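Local structure of 11R-lipoxygenase (Gersemia fruticosa, 3VF1) at residues Q130-E135 and A151-K156; P171-D176 and D438-G443; A209-L214 and H218-W223; F490-D495 and S572-A577; A646-L649 and A655-A658. The protein probably catalyses, with a single bound iron and in a calcium-dependent manner, the dioxygenation of polyunsaturated fatty acids. One frame throughout, in Å; residues are numbered along the deposited sequence.

Interaction 1: Q130-E135 and A151-K156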
# COMPACT_ATOMS: atom_id res chain seq x y z
N GLN A 130 -8.26 -29.57 6.04
CA GLN A 130 -9.62 -29.47 6.55
C GLN A 130 -10.02 -28.01 6.72
O GLN A 130 -9.33 -27.24 7.39
CB GLN A 130 -9.75 -30.21 7.88
CG GLN A 130 -11.15 -30.17 8.48
CD GLN A 130 -11.26 -31.00 9.74
OE1 GLN A 130 -10.38 -31.80 10.05
NE2 GLN A 130 -12.34 -30.81 10.48
N LEU A 131 -11.14 -27.63 6.11
CA LEU A 131 -11.60 -26.24 6.13
C LEU A 131 -13.05 -26.14 6.56
O LEU A 131 -13.93 -26.78 5.99
CB LEU A 131 -11.43 -25.62 4.74
CG LEU A 131 -12.02 -24.22 4.56
CD1 LEU A 131 -11.22 -23.20 5.35
CD2 LEU A 131 -12.06 -23.85 3.09
N VAL A 132 -13.30 -25.32 7.58
CA VAL A 132 -14.66 -25.09 8.06
C VAL A 132 -15.14 -23.70 7.64
O VAL A 132 -14.47 -22.70 7.88
CB VAL A 132 -14.76 -25.23 9.60
CG1 VAL A 132 -13.80 -24.27 10.30
CG2 VAL A 132 -16.19 -24.99 10.06
N VAL A 133 -16.31 -23.66 7.00
CA VAL A 133 -16.84 -22.41 6.46
C VAL A 133 -18.21 -22.09 7.05
O VAL A 133 -19.13 -22.89 6.96
CB VAL A 133 -16.98 -22.50 4.93
CG1 VAL A 133 -17.41 -21.16 4.35
CG2 VAL A 133 -15.67 -22.96 4.30
N TYR A 134 -18.33 -20.91 7.66
CA TYR A 134 -19.60 -20.46 8.22
C TYR A 134 -20.54 -20.03 7.11
O TYR A 134 -20.13 -19.87 5.96
CB TYR A 134 -19.39 -19.28 9.16
CG TYR A 134 -18.42 -19.53 10.29
CD1 TYR A 134 -18.85 -20.05 11.50
CD2 TYR A 134 -17.08 -19.22 10.15
CE1 TYR A 134 -17.97 -20.27 12.54
CE2 TYR A 134 -16.19 -19.43 11.18
CZ TYR A 134 -16.64 -19.96 12.37
OH TYR A 134 -15.74 -20.16 13.38
N GLU A 135 -21.81 -19.84 7.46
CA GLU A 135 -22.78 -19.28 6.54
C GLU A 135 -22.58 -17.77 6.47
O GLU A 135 -22.10 -17.16 7.43
CB GLU A 135 -24.20 -19.63 6.99
CG GLU A 135 -25.26 -19.52 5.91
CD GLU A 135 -25.80 -18.11 5.74
OE1 GLU A 135 -25.65 -17.30 6.68
OE2 GLU A 135 -26.37 -17.81 4.67
N ALA A 151 -20.19 -20.64 18.66
CA ALA A 151 -19.29 -20.15 19.70
C ALA A 151 -18.11 -21.08 19.95
O ALA A 151 -17.01 -20.63 20.26
CB ALA A 151 -20.07 -19.93 20.99
N GLU A 152 -18.34 -22.38 19.81
CA GLU A 152 -17.29 -23.36 20.04
C GLU A 152 -16.35 -23.46 18.84
O GLU A 152 -15.16 -23.72 19.00
CB GLU A 152 -17.88 -24.74 20.35
CG GLU A 152 -18.54 -24.83 21.72
CD GLU A 152 -19.01 -26.23 22.05
OE1 GLU A 152 -18.93 -27.12 21.17
OE2 GLU A 152 -19.46 -26.45 23.20
N GLN A 153 -16.90 -23.25 17.65
CA GLN A 153 -16.11 -23.34 16.43
C GLN A 153 -15.16 -22.15 16.29
O GLN A 153 -13.96 -22.34 16.06
CB GLN A 153 -17.03 -23.41 15.21
CG GLN A 153 -16.29 -23.55 13.89
CD GLN A 153 -15.32 -24.72 13.88
OE1 GLN A 153 -14.14 -24.55 13.60
NE2 GLN A 153 -15.82 -25.91 14.20
N ARG A 154 -15.69 -20.94 16.43
CA ARG A 154 -14.90 -19.73 16.25
C ARG A 154 -13.70 -19.69 17.19
O ARG A 154 -12.67 -19.09 16.87
CB ARG A 154 -15.77 -18.49 16.45
CG ARG A 154 -16.32 -18.32 17.86
CD ARG A 154 -17.49 -17.35 17.86
NE ARG A 154 -17.13 -16.05 17.30
CZ ARG A 154 -17.99 -15.22 16.72
NH1 ARG A 154 -19.28 -15.53 16.61
NH2 ARG A 154 -17.56 -14.06 16.24
N THR A 155 -13.83 -20.33 18.35
CA THR A 155 -12.74 -20.38 19.31
C THR A 155 -11.64 -21.32 18.80
O THR A 155 -10.45 -21.06 18.99
CB THR A 155 -13.22 -20.88 20.68
OG1 THR A 155 -14.26 -20.02 21.16
CG2 THR A 155 -12.08 -20.90 21.68
N LYS A 156 -12.05 -22.39 18.14
CA LYS A 156 -11.12 -23.37 17.58
C LYS A 156 -10.42 -22.81 16.35
O LYS A 156 -9.22 -22.97 16.18
CB LYS A 156 -11.86 -24.66 17.23
CG LYS A 156 -11.01 -25.68 16.49
CD LYS A 156 -11.82 -26.93 16.16
CE LYS A 156 -11.06 -27.87 15.24
NZ LYS A 156 -9.78 -28.34 15.84
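Val132 and Tyr134 of an edge strand pack against Gln153 and Arg154 of a helix, a strand-to-helix contact at the margin of the PLAT domain. Strand 130-134 is an outermost strand of its sheet, paired with strand 83-90, and the 151-156 part of helix 148-164 passes it at an axis distance of 10.6 Å, the N-to-C directions 133° apart. Val132 and Gln153 reach out from opposite directions. The amide end of Gln153 abuts the valine methyls: OE1 lies 3.3 Å from Val132 CG1, and Gln153 CD stands at an equal 3.9 Å from Val132 CG1 and CG2. Gln153 leaves its helix with CG anti to the backbone N, then bends at chi2 (54°), which turns the amide toward the strand and exposes the chain's CG to the tyrosine. Tyr134 slants past this bend, its OH 3.5 Å from Gln153 CG, and ends at the helix backbone, where OH comes to 3.0 Å from Arg154 CA, an atom near the plane of the ring at its edge. Although Arg154 N is also close, the angle is too poor for a bond; the phenol oxygen is instead hydrogen-bonded to Glu157 OE1, one turn further along the helix. Arg154 sends its guanidinium away from the strand, to a salt bridge with Glu526 and to Asn146 and the carbonyl of Ile139. The helix thus covers the outer face of this edge strand, while Val133 turns inward onto strand 116-124 of the other sheet, the two-sheet packing of the C2-like beta-sandwich of a PLAT domain.

Interaction 2: P171-D176 and D438-G443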
# COMPACT_ATOMS: atom_id res chain seq x y z
N PRO A 171 15.98 -11.33 12.94
CA PRO A 171 16.81 -10.31 13.59
C PRO A 171 17.04 -9.06 12.74
O PRO A 171 17.25 -7.98 13.28
CB PRO A 171 18.14 -11.03 13.85
CG PRO A 171 18.13 -12.21 12.94
CD PRO A 171 16.70 -12.61 12.80
N ARG A 172 17.00 -9.22 11.42
CA ARG A 172 17.20 -8.09 10.52
C ARG A 172 16.16 -7.00 10.73
O ARG A 172 16.42 -5.82 10.48
CB ARG A 172 17.16 -8.55 9.06
CG ARG A 172 18.33 -9.42 8.63
CD ARG A 172 18.24 -9.77 7.15
NE ARG A 172 17.02 -10.52 6.84
CZ ARG A 172 16.65 -10.87 5.62
NH1 ARG A 172 17.39 -10.55 4.57
NH2 ARG A 172 15.52 -11.55 5.44
N TYR A 173 14.97 -7.38 11.21
CA TYR A 173 13.84 -6.45 11.23
C TYR A 173 13.10 -6.36 12.57
O TYR A 173 11.98 -5.86 12.62
CB TYR A 173 12.84 -6.86 10.15
CG TYR A 173 13.46 -6.97 8.78
CD1 TYR A 173 13.91 -5.84 8.10
CD2 TYR A 173 13.61 -8.21 8.16
CE1 TYR A 173 14.48 -5.94 6.85
CE2 TYR A 173 14.18 -8.32 6.90
CZ TYR A 173 14.61 -7.18 6.25
OH TYR A 173 15.19 -7.27 5.01
N VAL A 174 13.72 -6.83 13.65
CA VAL A 174 13.06 -6.80 14.96
C VAL A 174 13.21 -5.46 15.68
O VAL A 174 12.48 -5.18 16.63
CB VAL A 174 13.57 -7.91 15.92
CG1 VAL A 174 13.14 -9.28 15.43
CG2 VAL A 174 15.09 -7.83 16.09
N GLN A 175 14.13 -4.62 15.22
CA GLN A 175 14.45 -3.38 15.93
C GLN A 175 13.91 -2.14 15.23
O GLN A 175 14.16 -1.92 14.04
CB GLN A 175 15.96 -3.26 16.11
CG GLN A 175 16.38 -2.73 17.48
CD GLN A 175 17.81 -3.09 17.83
OE1 GLN A 175 18.41 -3.98 17.23
NE2 GLN A 175 18.36 -2.41 18.83
N ASP A 176 13.15 -1.34 15.98
CA ASP A 176 12.63 -0.06 15.49
C ASP A 176 11.82 -0.21 14.20
O ASP A 176 11.96 0.60 13.28
CB ASP A 176 13.77 0.94 15.29
CG ASP A 176 14.39 1.39 16.60
OD1 ASP A 176 13.67 1.41 17.62
OD2 ASP A 176 15.59 1.71 16.61
N ASP A 438 14.17 -9.24 -1.12
CA ASP A 438 14.58 -8.77 -2.45
C ASP A 438 14.47 -7.26 -2.66
O ASP A 438 14.88 -6.75 -3.71
CB ASP A 438 13.74 -9.49 -3.52
CG ASP A 438 14.05 -10.97 -3.60
OD1 ASP A 438 14.61 -11.52 -2.62
OD2 ASP A 438 13.74 -11.59 -4.64
N LEU A 439 13.94 -6.53 -1.68
CA LEU A 439 13.80 -5.09 -1.81
C LEU A 439 14.61 -4.34 -0.77
O LEU A 439 15.46 -3.51 -1.10
CB LEU A 439 12.33 -4.68 -1.67
CG LEU A 439 11.39 -5.03 -2.83
CD1 LEU A 439 9.96 -4.66 -2.46
CD2 LEU A 439 11.81 -4.32 -4.11
N ILE A 440 14.35 -4.65 0.50
CA ILE A 440 14.89 -3.88 1.61
C ILE A 440 16.35 -4.21 1.96
O ILE A 440 17.14 -3.30 2.20
CB ILE A 440 14.02 -4.08 2.87
CG1 ILE A 440 12.57 -3.70 2.56
CG2 ILE A 440 14.56 -3.25 4.02
CD1 ILE A 440 11.61 -4.00 3.69
N PRO A 441 16.70 -5.50 1.98
CA PRO A 441 18.04 -5.86 2.46
C PRO A 441 19.14 -5.45 1.49
O PRO A 441 18.86 -5.00 0.38
CB PRO A 441 17.97 -7.38 2.57
CG PRO A 441 17.00 -7.78 1.53
CD PRO A 441 15.97 -6.68 1.46
N THR A 442 20.39 -5.61 1.91
CA THR A 442 21.53 -5.35 1.03
C THR A 442 21.53 -6.37 -0.10
O THR A 442 21.37 -7.57 0.13
CB THR A 442 22.86 -5.41 1.79
OG1 THR A 442 22.96 -6.66 2.49
CG2 THR A 442 22.97 -4.26 2.78
N GLY A 443 21.71 -5.89 -1.33
CA GLY A 443 21.61 -6.74 -2.50
C GLY A 443 20.24 -6.63 -3.14
O GLY A 443 20.03 -7.13 -4.25
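Tyr173 and Arg172 meet Ile440 and Pro441 where two loops far apart in sequence come together, and the contacts divide cleanly by kind. The apolar pair is that of Tyr173 and Ile440: the tyrosine ring presents an edge, with CE1 3.9 Å from Ile440 CG2 and that methyl near the ring plane. Beyond the edge, Tyr173 OH rests against the proline ring, 3.7 Å from Pro441 CD and equally far from Pro441 CB. Arg172 adds a looser contact on the same proline: NH1 approaches Pro441 CB at 3.8 Å, oblique to the guanidinium plane. A second kind of packing is local to the 171-176 loop, where Arg172 folds back over its neighbour. Its chain is bent at chi3 (-60°), and the guanidinium face lies above Tyr173 OH, which sits 3.9 Å from that plane and over its centre, while Arg172 CB lies over one face of the tyrosine ring, toward its rim.

Polar bonding goes to flanking residues. Tyr173 OH is hydrogen-bonded to the carbonyl of Arg436, and Arg172 NH2 forms a salt bridge with Asp170 and a hydrogen bond with Asn437 OD1; Arg436 and Asn437 belong to the end of helix 428-438. The side chain of Ile440 is about 7 Å from that of the iron ligand His397. The chemistry therefore implies a join in which polar groups lie in van der Waals contact with the proline while their hydrogen bonds go to residues just outside the two segments.

Interaction 3: A209-L214 and H218-W223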
# COMPACT_ATOMS: atom_id res chain seq x y z
N ALA A 209 18.23 -10.59 -18.14
CA ALA A 209 16.97 -10.94 -18.79
C ALA A 209 15.91 -9.87 -18.55
O ALA A 209 15.01 -9.67 -19.37
CB ALA A 209 16.48 -12.29 -18.29
N ASP A 210 16.01 -9.17 -17.41
CA ASP A 210 15.06 -8.13 -17.07
C ASP A 210 15.36 -6.87 -17.87
O ASP A 210 14.45 -6.14 -18.27
CB ASP A 210 15.10 -7.84 -15.58
CG ASP A 210 14.90 -9.09 -14.74
OD1 ASP A 210 13.73 -9.50 -14.55
OD2 ASP A 210 15.90 -9.68 -14.29
N PHE A 211 16.64 -6.61 -18.10
CA PHE A 211 17.06 -5.56 -19.02
C PHE A 211 16.53 -5.87 -20.41
O PHE A 211 16.05 -4.98 -21.12
CB PHE A 211 18.58 -5.47 -19.09
CG PHE A 211 19.20 -4.60 -18.03
CD1 PHE A 211 18.95 -4.81 -16.69
CD2 PHE A 211 20.06 -3.58 -18.39
CE1 PHE A 211 19.53 -4.01 -15.72
CE2 PHE A 211 20.65 -2.78 -17.43
CZ PHE A 211 20.38 -2.99 -16.10
N ALA A 212 16.61 -7.14 -20.78
CA ALA A 212 16.22 -7.59 -22.12
C ALA A 212 14.72 -7.49 -22.33
O ALA A 212 14.26 -7.25 -23.45
CB ALA A 212 16.70 -9.01 -22.34
N ASN A 213 13.95 -7.68 -21.26
CA ASN A 213 12.49 -7.57 -21.36
C ASN A 213 12.06 -6.16 -21.76
O ASN A 213 11.02 -5.98 -22.38
CB ASN A 213 11.83 -7.96 -20.03
CG ASN A 213 11.84 -9.46 -19.80
OD1 ASN A 213 11.93 -10.25 -20.74
ND2 ASN A 213 11.74 -9.87 -18.53
N LEU A 214 12.88 -5.17 -21.40
CA LEU A 214 12.59 -3.78 -21.74
C LEU A 214 13.29 -3.38 -23.04
O LEU A 214 13.13 -2.25 -23.51
CB LEU A 214 13.04 -2.86 -20.61
CG LEU A 214 12.41 -3.12 -19.24
CD1 LEU A 214 12.98 -2.17 -18.20
CD2 LEU A 214 10.90 -3.01 -19.31
N HIS A 218 21.47 -4.11 -24.04
CA HIS A 218 22.73 -3.59 -24.55
C HIS A 218 23.36 -2.59 -23.59
O HIS A 218 24.51 -2.18 -23.77
CB HIS A 218 22.53 -2.94 -25.93
CG HIS A 218 21.55 -1.80 -25.92
ND1 HIS A 218 20.20 -1.99 -26.12
CD2 HIS A 218 21.73 -0.47 -25.75
CE1 HIS A 218 19.59 -0.82 -26.07
NE2 HIS A 218 20.49 0.12 -25.85
N LEU A 219 22.61 -2.19 -22.56
CA LEU A 219 23.11 -1.26 -21.56
C LEU A 219 23.48 -1.96 -20.26
O LEU A 219 23.85 -1.30 -19.28
CB LEU A 219 22.06 -0.18 -21.27
CG LEU A 219 21.68 0.73 -22.44
CD1 LEU A 219 20.64 1.74 -22.01
CD2 LEU A 219 22.91 1.42 -23.00
N PHE A 220 23.39 -3.29 -20.24
CA PHE A 220 23.71 -4.04 -19.03
C PHE A 220 25.21 -4.04 -18.79
O PHE A 220 26.00 -4.40 -19.67
CB PHE A 220 23.19 -5.48 -19.14
CG PHE A 220 23.29 -6.25 -17.85
CD1 PHE A 220 22.31 -6.15 -16.88
CD2 PHE A 220 24.38 -7.08 -17.61
CE1 PHE A 220 22.40 -6.85 -15.70
CE2 PHE A 220 24.47 -7.80 -16.43
CZ PHE A 220 23.48 -7.68 -15.47
N GLY A 221 25.61 -3.64 -17.59
CA GLY A 221 27.01 -3.61 -17.21
C GLY A 221 27.74 -2.38 -17.74
O GLY A 221 28.96 -2.27 -17.59
N ILE A 222 26.99 -1.46 -18.34
CA ILE A 222 27.58 -0.24 -18.90
C ILE A 222 27.55 0.88 -17.87
O ILE A 222 26.48 1.40 -17.53
CB ILE A 222 26.82 0.20 -20.17
CG1 ILE A 222 26.73 -0.95 -21.17
CG2 ILE A 222 27.50 1.40 -20.80
CD1 ILE A 222 28.07 -1.52 -21.59
N TRP A 223 28.72 1.26 -17.38
CA TRP A 223 28.83 2.25 -16.31
C TRP A 223 29.21 3.63 -16.83
O TRP A 223 29.78 4.44 -16.09
CB TRP A 223 29.86 1.79 -15.27
CG TRP A 223 29.45 0.56 -14.50
CD1 TRP A 223 28.44 -0.30 -14.82
CD2 TRP A 223 30.04 0.07 -13.30
NE1 TRP A 223 28.36 -1.30 -13.88
CE2 TRP A 223 29.34 -1.10 -12.94
CE3 TRP A 223 31.09 0.50 -12.49
CZ2 TRP A 223 29.66 -1.84 -11.80
CZ3 TRP A 223 31.41 -0.24 -11.36
CH2 TRP A 223 30.69 -1.40 -11.03
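One face of the Phe211 ring receives the edge of Phe220, whose CD1 stands 3.4 Å above the centre of that face; Phe211 CD1 in turn lies in the plane of the Phe220 ring, at its edge. The two planes are 86° apart and the centroids 4.8 Å, a T-shaped (edge-to-face) pair. Phe220 places its ring with CG anti to the backbone N (chi1 -171°), and its backbone also takes part, since Phe220 CA is 3.7 Å from Phe211 CD2. Leu219 O comes to 4.0 Å from Phe211 CE2, obliquely to the ring. His620 adds a third ring, roughly parallel to Phe211 and edge-to-face with Phe220, while Val623 and Thr624 of helix 619-632 also touch Phe211. Replacing Phe211 by an alanine would probably open a gap beneath Phe220, leaving that edge without the face it is directed at and its ring freer to turn. The chain reverses over Leu219 to Ile222, closed by Ile222 N to Leu219 O at 3.3 Å, with Gly221 at positive phi. The arrangement is that of a short helix pinned by an aromatic cluster to a type II beta turn.

Interaction 4: F490-D495 and S572-A577. With FE2 (Fe (II) ion), chain E; FRU (beta-D-fructofuranose), chain C.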
# COMPACT_ATOMS: atom_id res chain seq x y z
N PHE A 490 -3.49 21.49 -5.27
CA PHE A 490 -2.96 20.32 -4.58
C PHE A 490 -3.94 19.18 -4.82
O PHE A 490 -4.78 18.87 -3.97
CB PHE A 490 -2.83 20.62 -3.09
CG PHE A 490 -2.05 19.60 -2.31
CD1 PHE A 490 -1.52 18.47 -2.92
CD2 PHE A 490 -1.84 19.77 -0.95
CE1 PHE A 490 -0.80 17.54 -2.18
CE2 PHE A 490 -1.13 18.85 -0.21
CZ PHE A 490 -0.61 17.73 -0.82
N TYR A 491 -3.84 18.56 -5.99
CA TYR A 491 -4.86 17.62 -6.46
C TYR A 491 -4.91 16.34 -5.63
O TYR A 491 -5.99 15.78 -5.43
CB TYR A 491 -4.63 17.29 -7.93
CG TYR A 491 -4.63 18.52 -8.81
CD1 TYR A 491 -5.58 19.52 -8.63
CD2 TYR A 491 -3.67 18.70 -9.80
CE1 TYR A 491 -5.59 20.65 -9.42
CE2 TYR A 491 -3.67 19.84 -10.59
CZ TYR A 491 -4.63 20.80 -10.40
OH TYR A 491 -4.64 21.93 -11.19
N TYR A 492 -3.77 15.87 -5.16
CA TYR A 492 -3.74 14.71 -4.27
C TYR A 492 -4.60 14.98 -3.04
O TYR A 492 -5.35 14.11 -2.60
CB TYR A 492 -2.32 14.39 -3.82
CG TYR A 492 -2.29 13.60 -2.53
CD1 TYR A 492 -2.27 14.24 -1.30
CD2 TYR A 492 -2.31 12.21 -2.54
CE1 TYR A 492 -2.25 13.53 -0.12
CE2 TYR A 492 -2.29 11.48 -1.36
CZ TYR A 492 -2.26 12.15 -0.15
OH TYR A 492 -2.24 11.43 1.02
N LYS A 493 -4.48 16.18 -2.49
CA LYS A 493 -5.20 16.54 -1.27
C LYS A 493 -6.71 16.54 -1.49
O LYS A 493 -7.46 16.02 -0.67
CB LYS A 493 -4.73 17.90 -0.76
CG LYS A 493 -5.58 18.49 0.36
CD LYS A 493 -6.64 19.45 -0.16
CE LYS A 493 -6.01 20.68 -0.79
NZ LYS A 493 -7.03 21.67 -1.25
N ASP A 494 -7.14 17.13 -2.59
CA ASP A 494 -8.57 17.21 -2.90
C ASP A 494 -9.18 15.82 -3.07
O ASP A 494 -10.24 15.53 -2.52
CB ASP A 494 -8.80 18.03 -4.17
CG ASP A 494 -8.50 19.50 -3.97
OD1 ASP A 494 -8.62 19.99 -2.83
OD2 ASP A 494 -8.16 20.18 -4.97
N ASP A 495 -8.49 14.97 -3.82
CA ASP A 495 -9.00 13.63 -4.12
C ASP A 495 -8.92 12.71 -2.90
O ASP A 495 -9.85 11.96 -2.63
CB ASP A 495 -8.24 13.02 -5.29
CG ASP A 495 -8.38 13.83 -6.57
OD1 ASP A 495 -9.39 14.56 -6.70
OD2 ASP A 495 -7.49 13.73 -7.44
N SER A 572 -5.49 0.96 0.31
CA SER A 572 -6.03 1.19 -1.03
C SER A 572 -5.53 2.50 -1.64
O SER A 572 -4.70 2.48 -2.55
CB SER A 572 -7.56 1.17 -1.00
OG SER A 572 -8.09 2.16 -0.14
N CYS A 573 -6.03 3.62 -1.14
CA CYS A 573 -5.77 4.92 -1.76
C CYS A 573 -4.33 5.39 -1.60
O CYS A 573 -3.64 5.65 -2.59
CB CYS A 573 -6.72 5.97 -1.18
SG CYS A 573 -8.46 5.66 -1.54
N GLN A 574 -3.87 5.50 -0.35
CA GLN A 574 -2.53 6.02 -0.09
C GLN A 574 -1.48 5.25 -0.88
O GLN A 574 -0.65 5.84 -1.56
CB GLN A 574 -2.21 5.96 1.40
CG GLN A 574 -0.89 6.62 1.78
CD GLN A 574 -0.88 8.12 1.51
OE1 GLN A 574 -1.87 8.69 1.06
NE2 GLN A 574 0.25 8.76 1.79
N HIS A 575 -1.52 3.92 -0.78
CA HIS A 575 -0.56 3.10 -1.50
C HIS A 575 -0.62 3.37 -3.00
O HIS A 575 0.41 3.46 -3.66
CB HIS A 575 -0.80 1.61 -1.24
CG HIS A 575 0.13 0.72 -2.00
ND1 HIS A 575 -0.26 0.02 -3.12
CD2 HIS A 575 1.44 0.42 -1.82
CE1 HIS A 575 0.76 -0.67 -3.59
NE2 HIS A 575 1.81 -0.45 -2.81
N ALA A 576 -1.83 3.49 -3.52
CA ALA A 576 -2.02 3.74 -4.95
C ALA A 576 -1.39 5.06 -5.36
O ALA A 576 -0.75 5.15 -6.41
CB ALA A 576 -3.50 3.73 -5.30
N ALA A 577 -1.57 6.08 -4.53
CA ALA A 577 -1.10 7.42 -4.85
C ALA A 577 0.42 7.50 -4.91
O ALA A 577 0.98 8.21 -5.75
CB ALA A 577 -1.64 8.42 -3.84
FE FE2 E . 3.87 -1.02 -3.10
C1 FRU C . -10.78 19.88 0.53
C2 FRU C . -11.12 21.35 0.36
C3 FRU C . -12.35 21.55 -0.51
C4 FRU C . -12.01 22.76 -1.35
C5 FRU C . -10.49 22.75 -1.40
C6 FRU C . -9.95 24.18 -1.40
O1 FRU C . -10.55 19.30 -0.73
O2 FRU C . -11.39 21.93 1.62
O3 FRU C . -13.51 21.77 0.26
O4 FRU C . -12.58 22.70 -2.64
O5 FRU C . -10.05 22.02 -0.27
O6 FRU C . -8.84 24.29 -2.25
O HOH W 1 5.27 -1.67 -4.87
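Tyr492 points its phenol across to Gln574 at about a right angle, the ring and amide planes standing 70° apart. Tyr492 OH donates to Gln574 OE1 over 2.8 Å, meeting a lone pair in the carbonyl plane at a C=O...donor angle of 125°, while OE1 itself lies in the plane of the ring, at its edge. Gln574 is brought there by a bend at chi2 (64°), which turns its amide toward helix 491-514. Further along the same ring edge, Tyr492 CE2 touches Ala577 CB at 4.0 Å, so one edge serves both a polar and an apolar neighbour. All three residues are buried. A phenylalanine here would keep the ring against Ala577 but would probably leave the buried Gln574 OE1 without this donor and its amide less firmly fixed.

The two helices carry different sites on their far sides. Lys493 NZ forms a salt bridge with Asp494 OD1 at 2.8 Å. Lys493 NZ also donates to FRU O5 of the bound fructose at 3.2 Å. The sugar's O1 gives a bond to the same Asp494 OD1, and Leu487 O is a further partner of the lysine. On the other helix His575 NE2 coordinates the iron at 2.2 Å, with His392, His397, Asn579, the C-terminal Ile698 and a water completing the shell. Helix 557-579, which widens to a pi-type turn at 572-574, is one of the long iron-bearing helices at the heart of the lipoxygenase catalytic fold.

Interaction 5: A646-L649 and A655-A658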
# COMPACT_ATOMS: atom_id res chain seq x y z
N ALA A 646 -15.92 -8.48 -5.54
CA ALA A 646 -16.42 -9.67 -6.23
C ALA A 646 -16.34 -10.90 -5.33
O ALA A 646 -17.23 -11.75 -5.36
CB ALA A 646 -15.65 -9.90 -7.52
N ASP A 647 -15.28 -10.98 -4.54
CA ASP A 647 -15.10 -12.09 -3.62
C ASP A 647 -15.70 -11.75 -2.26
O ASP A 647 -15.09 -11.98 -1.22
CB ASP A 647 -13.61 -12.42 -3.46
CG ASP A 647 -12.98 -12.87 -4.76
OD1 ASP A 647 -13.59 -12.65 -5.83
OD2 ASP A 647 -11.87 -13.45 -4.72
N ASN A 648 -16.91 -11.20 -2.28
CA ASN A 648 -17.57 -10.71 -1.08
C ASN A 648 -17.86 -11.81 -0.06
O ASN A 648 -18.40 -12.87 -0.40
CB ASN A 648 -18.88 -10.01 -1.45
CG ASN A 648 -19.57 -9.41 -0.26
OD1 ASN A 648 -18.94 -9.05 0.73
ND2 ASN A 648 -20.89 -9.31 -0.33
N LEU A 649 -17.50 -11.55 1.19
CA LEU A 649 -17.72 -12.50 2.27
C LEU A 649 -19.01 -12.20 3.04
O LEU A 649 -19.47 -13.02 3.83
CB LEU A 649 -16.53 -12.49 3.23
CG LEU A 649 -15.19 -12.87 2.62
CD1 LEU A 649 -14.08 -12.73 3.65
CD2 LEU A 649 -15.23 -14.28 2.07
N ALA A 655 -25.40 -5.33 4.62
CA ALA A 655 -24.02 -5.06 4.26
C ALA A 655 -23.92 -4.74 2.77
O ALA A 655 -23.20 -3.83 2.37
CB ALA A 655 -23.14 -6.26 4.60
N HIS A 656 -24.66 -5.49 1.96
CA HIS A 656 -24.68 -5.27 0.52
C HIS A 656 -25.19 -3.87 0.19
O HIS A 656 -24.71 -3.23 -0.74
CB HIS A 656 -25.56 -6.32 -0.16
CG HIS A 656 -25.03 -7.71 -0.04
ND1 HIS A 656 -25.85 -8.82 -0.10
CD2 HIS A 656 -23.77 -8.17 0.12
CE1 HIS A 656 -25.11 -9.91 0.04
NE2 HIS A 656 -23.84 -9.55 0.17
N ALA A 657 -26.16 -3.40 0.96
CA ALA A 657 -26.70 -2.05 0.77
C ALA A 657 -25.63 -1.01 1.06
O ALA A 657 -25.52 -0.01 0.35
CB ALA A 657 -27.91 -1.84 1.66
N ALA A 658 -24.85 -1.24 2.11
CA ALA A 658 -23.78 -0.33 2.49
C ALA A 658 -22.71 -0.30 1.41
O ALA A 658 -22.22 0.77 1.03
CB ALA A 658 -23.18 -0.73 3.82
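Asn648 and His656 meet where an Asx turn leads into the long helix 653-676 of the catalytic domain. The side-chain oxygen OD1 of Asn648 takes a hydrogen bond from the backbone N of Phe650, two residues on, which defines that turn; just before it, Asp647 is the centre of an inverse gamma turn. The loop thus bends twice in succession before the helix begins.

With its amide oxygen engaged in the turn, Asn648 has its nitrogen directed at the helix. CG stands anti to the backbone N (chi1 -177°), which carries the amide out from the loop toward His656, and the imidazole comes forward to meet it although its CB does not point straight at the loop. The two flat groups are steeply inclined, their planes 68° apart, and the asparagine nitrogen arrives near the ring plane at the imidazole edge. His656 NE2 is hydrogen-bonded to the carbonyl of Phe650, so that both side chains converge on the backbone of the same residue, one at its N and the other at its O.

The join lies at the surface, and neither residue is deeply buried. Leu649, directed away from the helix, packs instead on Trp418 and Tyr422 of helix 416-425 and on Pro122 and Tyr124 of the PLAT strand 116-124. At the point of contact Asn648 ND2 stands 3.0 Å from His656 NE2 and 3.1 Å from His656 CD2.

In the fold
Burial alone does not set the chemistry of these five contacts. Interaction 4, closest to the centre of the chain, is wholly buried and joins two long helices by a side-chain hydrogen bond, whereas interaction 3, also buried but far out on the periphery, relies on a T-shaped (edge-to-face) aromatic pair. Interactions 1 and 2 are partly buried and rest on van der Waals packing, the polar ends bonded to residues outside the segments. Interaction 5 is polar and lies at the surface. Interactions 2 and 4 both lie near the iron site: Ile440 of the first is about 11 Å from the iron (side chain to ion), and segment 572-577 contains the ligand His575. Interactions 1 and 5 both lie near the PLAT-catalytic junction.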